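Local coordinates for Non-catalytic protein 1 (Piromyces equi, PDB 1WCU) that probably binds plant cell-wall polysaccharides as a family 29 carbohydrate-binding module of an anaerobic gut fungus, at residues S94-S97 / F101-Y104; A47-N52 / K77-R82. All blocks are in the same frame, centred on the assembly; numbering follows the deposited sequence.

Contact 1 joins the outermost strand of the five-stranded sheet, 90-98, to strand 101-109 of the other sheet, whereas contact 2 lies wholly within the five-stranded sheet and reaches from strand 47-52 over a middle strand to 74-79. The two touch different strands, yet 74-79 and 90-98 are neighbours, so both meet the same sheet, their centres 19 Å apart. Contact 1 is at the surface and mixes an aromatic ring, an arginine, a threonine methyl and a water. Contact 2 is buried and rests on one short bond between neutral polar side chains, with the amide held at its other end as well.

Contact 1 (S94-S97 / F101-Y104); sequences SFRS and FTEY
Tyr104 reaches from strand 101-109 to the backbone of Phe95 and Arg96, and its side chain carries most of the contact. CB leaves the backbone toward segment 94-97, and with CG anti to the carbonyl carbon (chi1 -63°) the ring is carried outward to meet that chain. Further along the ring, Tyr104 CE2 lies 3.7 Å from Ser94 O, which approaches obliquely, and equally near Phe95 CA. Over one face of the ring sits Phe95 CB, offset toward the rim and 3.7 Å from Tyr104 CZ, a CH-pi contact; the phenyl group beyond that carbon turns away, to pack on Val68 and Ile129. The tip, OH, accepts a nearly straight hydrogen bond from Arg96 N (3.0 Å, 172° at the hydrogen).

These strands belong to the two different antiparallel sheets of a beta-sandwich, joined by a short connection, so the tyrosine bridges from one sheet to the edge strand of the other; a ring with a polar end suits the place because it is long enough to span the gap and can still satisfy a backbone N-H. A water in the ring plane, 2.7 Å from Tyr104 OH, donates to Arg96 O and makes a second link. A phenylalanine here would probably keep the CH-pi contact but leave the N-H of Arg96 and the bridging water without their hydroxyl partner.

The arginine chain, bent at chi2 (72°), wraps past the phenol, Arg96 CD 3.5 Å from Tyr104 OH. The guanidinium stands steeply to the ring, and Thr102 CG2 lies over one of its faces, 3.9 Å from Arg96 NH2. Arg96 NH1 bonds to Ser97 O at 3.0 Å, a partner lying in the guanidinium plane.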
ATOM      1  N   SER A  94       8.604  -5.978   1.813  1.00 10.44           N
ATOM      2  CA  SER A  94       9.410  -5.286   0.814  1.00 10.46           C
ATOM      3  C   SER A  94       8.935  -5.661  -0.569  1.00  9.97           C
ATOM      4  O   SER A  94       8.351  -6.733  -0.746  1.00 11.40           O
ATOM      5  CB  SER A  94      10.878  -5.645   0.957  1.00 10.91           C
ATOM      6  OG  SER A  94      11.079  -7.016   0.739  1.00 14.64           O
ATOM      7  N   PHE A  95       9.167  -4.777  -1.535  1.00  9.07           N
ATOM      8  CA  PHE A  95       8.957  -5.112  -2.941  1.00  8.79           C
ATOM      9  C   PHE A  95      10.294  -4.964  -3.642  1.00  8.61           C
ATOM     10  O   PHE A  95      11.188  -4.280  -3.142  1.00  9.16           O
ATOM     11  CB  PHE A  95       7.862  -4.254  -3.616  1.00  8.95           C
ATOM     12  CG  PHE A  95       8.155  -2.791  -3.629  1.00  8.54           C
ATOM     13  CD1 PHE A  95       7.805  -1.997  -2.544  1.00  9.17           C
ATOM     14  CD2 PHE A  95       8.799  -2.199  -4.699  1.00 10.27           C
ATOM     15  CE1 PHE A  95       8.081  -0.667  -2.537  1.00  9.04           C
ATOM     16  CE2 PHE A  95       9.081  -0.851  -4.693  1.00  8.25           C
ATOM     17  CZ  PHE A  95       8.714  -0.076  -3.611  1.00  8.82           C
ATOM     18  N   ARG A  96      10.397  -5.593  -4.808  1.00  7.95           N
ATOM     19  CA  ARG A  96      11.657  -5.618  -5.570  1.00  7.98           C
ATOM     20  C   ARG A  96      11.384  -5.314  -7.043  1.00  7.94           C
ATOM     21  O   ARG A  96      10.243  -5.101  -7.434  1.00  8.30           O
ATOM     22  CB  ARG A  96      12.399  -6.938  -5.353  1.00  8.61           C
ATOM     23  CG  ARG A  96      11.556  -8.194  -5.473  1.00  8.18           C
ATOM     24  CD  ARG A  96      11.148  -8.507  -6.899  1.00  7.80           C
ATOM     25  NE  ARG A  96      10.449  -9.803  -6.972  1.00  7.19           N
ATOM     26  CZ  ARG A  96      10.171 -10.424  -8.114  1.00  8.67           C
ATOM     27  NH1 ARG A  96      10.547  -9.902  -9.273  1.00  9.58           N
ATOM     28  NH2 ARG A  96       9.538 -11.598  -8.105  1.00  8.99           N
ATOM     29  N   SER A  97      12.421  -5.285  -7.870  1.00  8.19           N
ATOM     30  CA  SER A  97      12.234  -4.927  -9.281  1.00  8.95           C
ATOM     31  C   SER A  97      11.540  -6.060 -10.016  1.00  9.07           C
ATOM     32  O   SER A  97      11.819  -7.248  -9.781  1.00  9.19           O
ATOM     33  CB  SER A  97      13.572  -4.549  -9.974  1.00 10.11           C
ATOM     34  OG  SER A  97      14.213  -3.598  -9.138  0.50  9.26           O
ATOM     35  N   PHE A 101       3.836  -6.787 -13.639  1.00 10.09           N
ATOM     36  CA  PHE A 101       3.208  -6.759 -12.319  1.00 10.33           C
ATOM     37  C   PHE A 101       3.413  -8.059 -11.551  1.00 10.79           C
ATOM     38  O   PHE A 101       3.163  -9.154 -12.067  1.00 12.80           O
ATOM     39  CB  PHE A 101       1.718  -6.395 -12.460  1.00 10.53           C
ATOM     40  CG  PHE A 101       1.513  -4.949 -12.803  1.00  9.25           C
ATOM     41  CD1 PHE A 101       1.497  -3.987 -11.814  1.00 10.30           C
ATOM     42  CD2 PHE A 101       1.436  -4.535 -14.120  1.00 10.82           C
ATOM     43  CE1 PHE A 101       1.374  -2.645 -12.128  1.00 10.97           C
ATOM     44  CE2 PHE A 101       1.304  -3.204 -14.437  1.00 11.98           C
ATOM     45  CZ  PHE A 101       1.280  -2.251 -13.438  1.00 10.78           C
ATOM     46  N   THR A 102       3.910  -7.915 -10.329  1.00  9.89           N
ATOM     47  CA  THR A 102       4.184  -9.020  -9.406  1.00  9.79           C
ATOM     48  C   THR A 102       3.246  -8.886  -8.201  1.00  9.06           C
ATOM     49  O   THR A 102       3.078  -7.792  -7.661  1.00  8.39           O
ATOM     50  CB  THR A 102       5.636  -8.914  -8.910  1.00 10.36           C
ATOM     51  OG1 THR A 102       6.520  -8.919 -10.041  1.00 12.63           O
ATOM     52  CG2 THR A 102       6.024 -10.012  -7.944  1.00 10.38           C
ATOM     53  N   GLU A 103       2.631  -9.992  -7.783  1.00  9.00           N
ATOM     54  CA  GLU A 103       1.764 -10.009  -6.623  1.00  9.93           C
ATOM     55  C   GLU A 103       2.567 -10.097  -5.340  1.00  9.24           C
ATOM     56  O   GLU A 103       3.549 -10.860  -5.262  1.00 10.17           O
ATOM     57  CB  GLU A 103       0.839 -11.236  -6.653  1.00 10.28           C
ATOM     58  CG  GLU A 103      -0.022 -11.377  -7.896  1.00 12.48           C
ATOM     59  CD  GLU A 103      -0.965 -12.567  -7.796  1.00 14.56           C
ATOM     60  OE1 GLU A 103      -0.564 -13.685  -8.192  1.00 18.80           O
ATOM     61  OE2 GLU A 103      -2.101 -12.386  -7.347  1.00 17.11           O
ATOM     62  N   TYR A 104       2.130  -9.350  -4.329  1.00  8.35           N
ATOM     63  CA  TYR A 104       2.664  -9.429  -2.988  1.00  8.86           C
ATOM     64  C   TYR A 104       1.519  -9.515  -1.982  1.00  8.83           C
ATOM     65  O   TYR A 104       0.488  -8.843  -2.151  1.00  8.36           O
ATOM     66  CB  TYR A 104       3.468  -8.171  -2.669  1.00  8.68           C
ATOM     67  CG  TYR A 104       4.703  -7.937  -3.526  1.00  7.94           C
ATOM     68  CD1 TYR A 104       4.622  -7.283  -4.753  1.00  8.22           C
ATOM     69  CD2 TYR A 104       5.960  -8.352  -3.100  1.00  8.25           C
ATOM     70  CE1 TYR A 104       5.748  -7.079  -5.539  1.00  8.53           C
ATOM     71  CE2 TYR A 104       7.088  -8.134  -3.877  1.00  7.30           C
ATOM     72  CZ  TYR A 104       6.972  -7.499  -5.095  1.00  8.64           C
ATOM     73  OH  TYR A 104       8.099  -7.244  -5.864  1.00  8.76           O
TER
HETATM   74  O   HOH W   1       7.691  -5.683  -8.052  1.00  9.43           O

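Contact 2 (A47-N52 / K77-R82); sequences AISLKN and KVQGVR
Ser49 OG gives its proton to Gln79 OE1 over 2.7 Å, the short bond on which this contact rests. It is a buried link within one antiparallel sheet of the beta-sandwich, but not between adjacent strands: 116-121 runs between 47-52 and 74-79, bonded by its backbone to Ile48 and Leu50, and the two side chains meet across it. The nearest CA atoms, those of Ser49 and Gln79, are therefore 8.3 Å apart, too far for direct backbone pairing.

Each residue type fits its share of that span. Serine is short, its CB directed toward segment 77-82, and OG, anti to the backbone N (chi1 -177°), reaches the glutamine oxygen. Glutamine supplies the length: CG sits between the backbone N and the carbonyl carbon, and beyond it the chain is extended (chi2 175°), which carries the amide to the serine. The other end of the amide is used too, Gln79 NE2 bonding to Glu86 O, so the two bonds together fix which way round the group lies and satisfy buried polar atoms. Arg116 of the middle strand touches both side chains, and Trp25 packs against Gln79.

The strand ends with Gln79, and Gly80, the first residue of the loop that follows, has a positive phi, which a residue without a side chain adopts readily. The hydroxyl approaches in the plane of the amide carbonyl, on a lone pair of Gln79 OE1 at a C=O to donor angle of 137°, and Ser49 CB comes within 3.4 Å of that same oxygen.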
ATOM      1  N   ALA A  47       7.268   8.587  -0.344  1.00  6.77           N
ATOM      2  CA  ALA A  47       6.208   7.617  -0.075  1.00  7.07           C
ATOM      3  C   ALA A  47       4.850   8.084  -0.540  1.00  7.05           C
ATOM      4  O   ALA A  47       4.553   9.280  -0.518  1.00  7.01           O
ATOM      5  CB  ALA A  47       6.102   7.363   1.396  1.00  8.29           C
ATOM      6  N   ILE A  48       3.998   7.119  -0.879  1.00  6.75           N
ATOM      7  CA  ILE A  48       2.556   7.329  -0.760  1.00  7.11           C
ATOM      8  C   ILE A  48       2.106   6.748   0.579  1.00  6.91           C
ATOM      9  O   ILE A  48       2.748   5.844   1.125  1.00  7.06           O
ATOM     10  CB  ILE A  48       1.745   6.728  -1.918  1.00  7.47           C
ATOM     11  CG1 ILE A  48       2.011   5.227  -2.066  1.00  7.81           C
ATOM     12  CG2 ILE A  48       1.969   7.514  -3.180  1.00  8.93           C
ATOM     13  CD1 ILE A  48       1.021   4.546  -2.970  1.00  8.69           C
ATOM     14  N   SER A  49       1.032   7.286   1.136  1.00  6.82           N
ATOM     15  CA  SER A  49       0.445   6.734   2.359  1.00  6.60           C
ATOM     16  C   SER A  49      -1.075   6.806   2.202  1.00  6.62           C
ATOM     17  O   SER A  49      -1.674   7.894   2.232  1.00  6.99           O
ATOM     18  CB  SER A  49       0.936   7.473   3.595  1.00  7.24           C
ATOM     19  OG  SER A  49       0.381   6.847   4.736  1.00  7.12           O
ATOM     20  N   LEU A  50      -1.688   5.650   1.966  1.00  6.37           N
ATOM     21  CA  LEU A  50      -3.069   5.608   1.532  1.00  6.95           C
ATOM     22  C   LEU A  50      -3.967   5.477   2.755  1.00  6.52           C
ATOM     23  O   LEU A  50      -4.036   4.417   3.405  1.00  6.25           O
ATOM     24  CB  LEU A  50      -3.286   4.480   0.518  1.00  7.50           C
ATOM     25  CG  LEU A  50      -2.375   4.601  -0.712  1.00  8.13           C
ATOM     26  CD1 LEU A  50      -2.565   3.377  -1.608  1.00 10.37           C
ATOM     27  CD2 LEU A  50      -2.635   5.899  -1.500  1.00  9.99           C
ATOM     28  N   LYS A  51      -4.615   6.592   3.061  1.00  7.07           N
ATOM     29  CA  LYS A  51      -5.471   6.783   4.238  1.00  7.29           C
ATOM     30  C   LYS A  51      -6.902   6.364   3.939  1.00  7.73           C
ATOM     31  O   LYS A  51      -7.471   6.749   2.923  1.00  7.45           O
ATOM     32  CB  LYS A  51      -5.419   8.270   4.656  1.00  7.47           C
ATOM     33  CG  LYS A  51      -6.503   8.735   5.633  1.00  7.52           C
ATOM     34  CD  LYS A  51      -6.278   8.255   7.076  1.00  8.84           C
ATOM     35  CE  LYS A  51      -7.382   8.842   7.974  1.00 10.10           C
ATOM     36  NZ  LYS A  51      -7.180   8.688   9.445  1.00 12.65           N
ATOM     37  N   ASN A  52      -7.453   5.548   4.837  1.00  8.39           N
ATOM     38  CA  ASN A  52      -8.865   5.158   4.803  1.00  9.11           C
ATOM     39  C   ASN A  52      -9.704   6.237   5.475  1.00  9.39           C
ATOM     40  O   ASN A  52      -9.579   6.455   6.676  1.00  9.96           O
ATOM     41  CB  ASN A  52      -9.028   3.811   5.525  1.00  8.88           C
ATOM     42  CG  ASN A  52     -10.336   3.140   5.237  1.00 11.36           C
ATOM     43  OD1 ASN A  52     -11.324   3.783   4.884  1.00 12.24           O
ATOM     44  ND2 ASN A  52     -10.343   1.830   5.341  1.00 13.07           N
ATOM     45  N   LYS A  77       4.694  -0.432   4.522  1.00  7.19           N
ATOM     46  CA  LYS A  77       4.563  -0.194   5.951  1.00  7.76           C
ATOM     47  C   LYS A  77       3.117   0.163   6.278  1.00  6.68           C
ATOM     48  O   LYS A  77       2.319   0.442   5.388  1.00  7.20           O
ATOM     49  CB  LYS A  77       5.453   0.973   6.388  1.00  7.78           C
ATOM     50  CG  LYS A  77       6.916   0.895   5.963  1.00  9.40           C
ATOM     51  CD  LYS A  77       7.652   2.136   6.389  1.00 11.15           C
ATOM     52  CE  LYS A  77       9.129   2.155   6.032  1.00 13.47           C
ATOM     53  NZ  LYS A  77       9.791   3.119   6.927  1.00 20.31           N
ATOM     54  N   VAL A  78       2.811   0.202   7.566  1.00  7.21           N
ATOM     55  CA  VAL A  78       1.576   0.807   8.064  1.00  6.90           C
ATOM     56  C   VAL A  78       1.909   1.947   9.032  1.00  6.58           C
ATOM     57  O   VAL A  78       2.974   1.953   9.650  1.00  7.02           O
ATOM     58  CB  VAL A  78       0.618  -0.232   8.748  1.00  6.81           C
ATOM     59  CG1 VAL A  78       0.203  -1.296   7.745  1.00  7.27           C
ATOM     60  CG2 VAL A  78       1.239  -0.848   9.968  1.00  7.98           C
ATOM     61  N   GLN A  79       1.020   2.936   9.107  1.00  6.41           N
ATOM     62  CA  GLN A  79       1.110   3.974  10.119  1.00  6.60           C
ATOM     63  C   GLN A  79      -0.307   4.333  10.591  1.00  6.55           C
ATOM     64  O   GLN A  79      -1.281   3.658  10.248  1.00  7.15           O
ATOM     65  CB  GLN A  79       1.900   5.206   9.624  1.00  6.78           C
ATOM     66  CG  GLN A  79       1.162   5.998   8.559  1.00  6.57           C
ATOM     67  CD  GLN A  79       1.828   7.279   8.103  1.00  8.15           C
ATOM     68  OE1 GLN A  79       1.766   7.614   6.922  1.00  8.24           O
ATOM     69  NE2 GLN A  79       2.399   8.046   9.040  1.00 11.49           N
ATOM     70  N   GLY A  80      -0.436   5.358  11.421  1.00  6.26           N
ATOM     71  CA  GLY A  80      -1.714   5.654  12.064  1.00  6.70           C
ATOM     72  C   GLY A  80      -2.156   4.492  12.938  1.00  6.91           C
ATOM     73  O   GLY A  80      -3.345   4.156  12.993  1.00  8.31           O
ATOM     74  N   VAL A  81      -1.193   3.896  13.637  1.00  6.81           N
ATOM     75  CA  VAL A  81      -1.445   2.717  14.460  1.00  6.90           C
ATOM     76  C   VAL A  81      -1.958   3.132  15.837  1.00  6.75           C
ATOM     77  O   VAL A  81      -1.393   4.000  16.503  1.00  6.53           O
ATOM     78  CB  VAL A  81      -0.171   1.847  14.590  1.00  7.10           C
ATOM     79  CG1 VAL A  81      -0.424   0.594  15.426  1.00  7.64           C
ATOM     80  CG2 VAL A  81       0.301   1.426  13.202  1.00  7.94           C
ATOM     81  N   ARG A  82      -3.061   2.522  16.260  1.00  7.03           N
ATOM     82  CA  ARG A  82      -3.677   2.866  17.539  1.00  7.07           C
ATOM     83  C   ARG A  82      -2.671   2.582  18.640  1.00  8.41           C
ATOM     84  O   ARG A  82      -2.056   1.424  18.717  1.00  7.44           O
ATOM     85  CB  ARG A  82      -4.956   2.055  17.742  1.00  7.93           C
ATOM     86  CG  ARG A  82      -5.905   2.535  18.840  1.00  8.24           C
ATOM     87  CD  ARG A  82      -7.124   1.638  18.803  1.00  8.42           C
ATOM     88  NE  ARG A  82      -8.092   2.010  19.830  1.00  9.46           N
ATOM     89  CZ  ARG A  82      -9.288   1.464  19.943  1.00  9.33           C
ATOM     90  NH1 ARG A  82      -9.666   0.537  19.095  1.00  9.42           N
ATOM     91  NH2 ARG A  82     -10.085   1.845  20.926  1.00 10.69           N
TER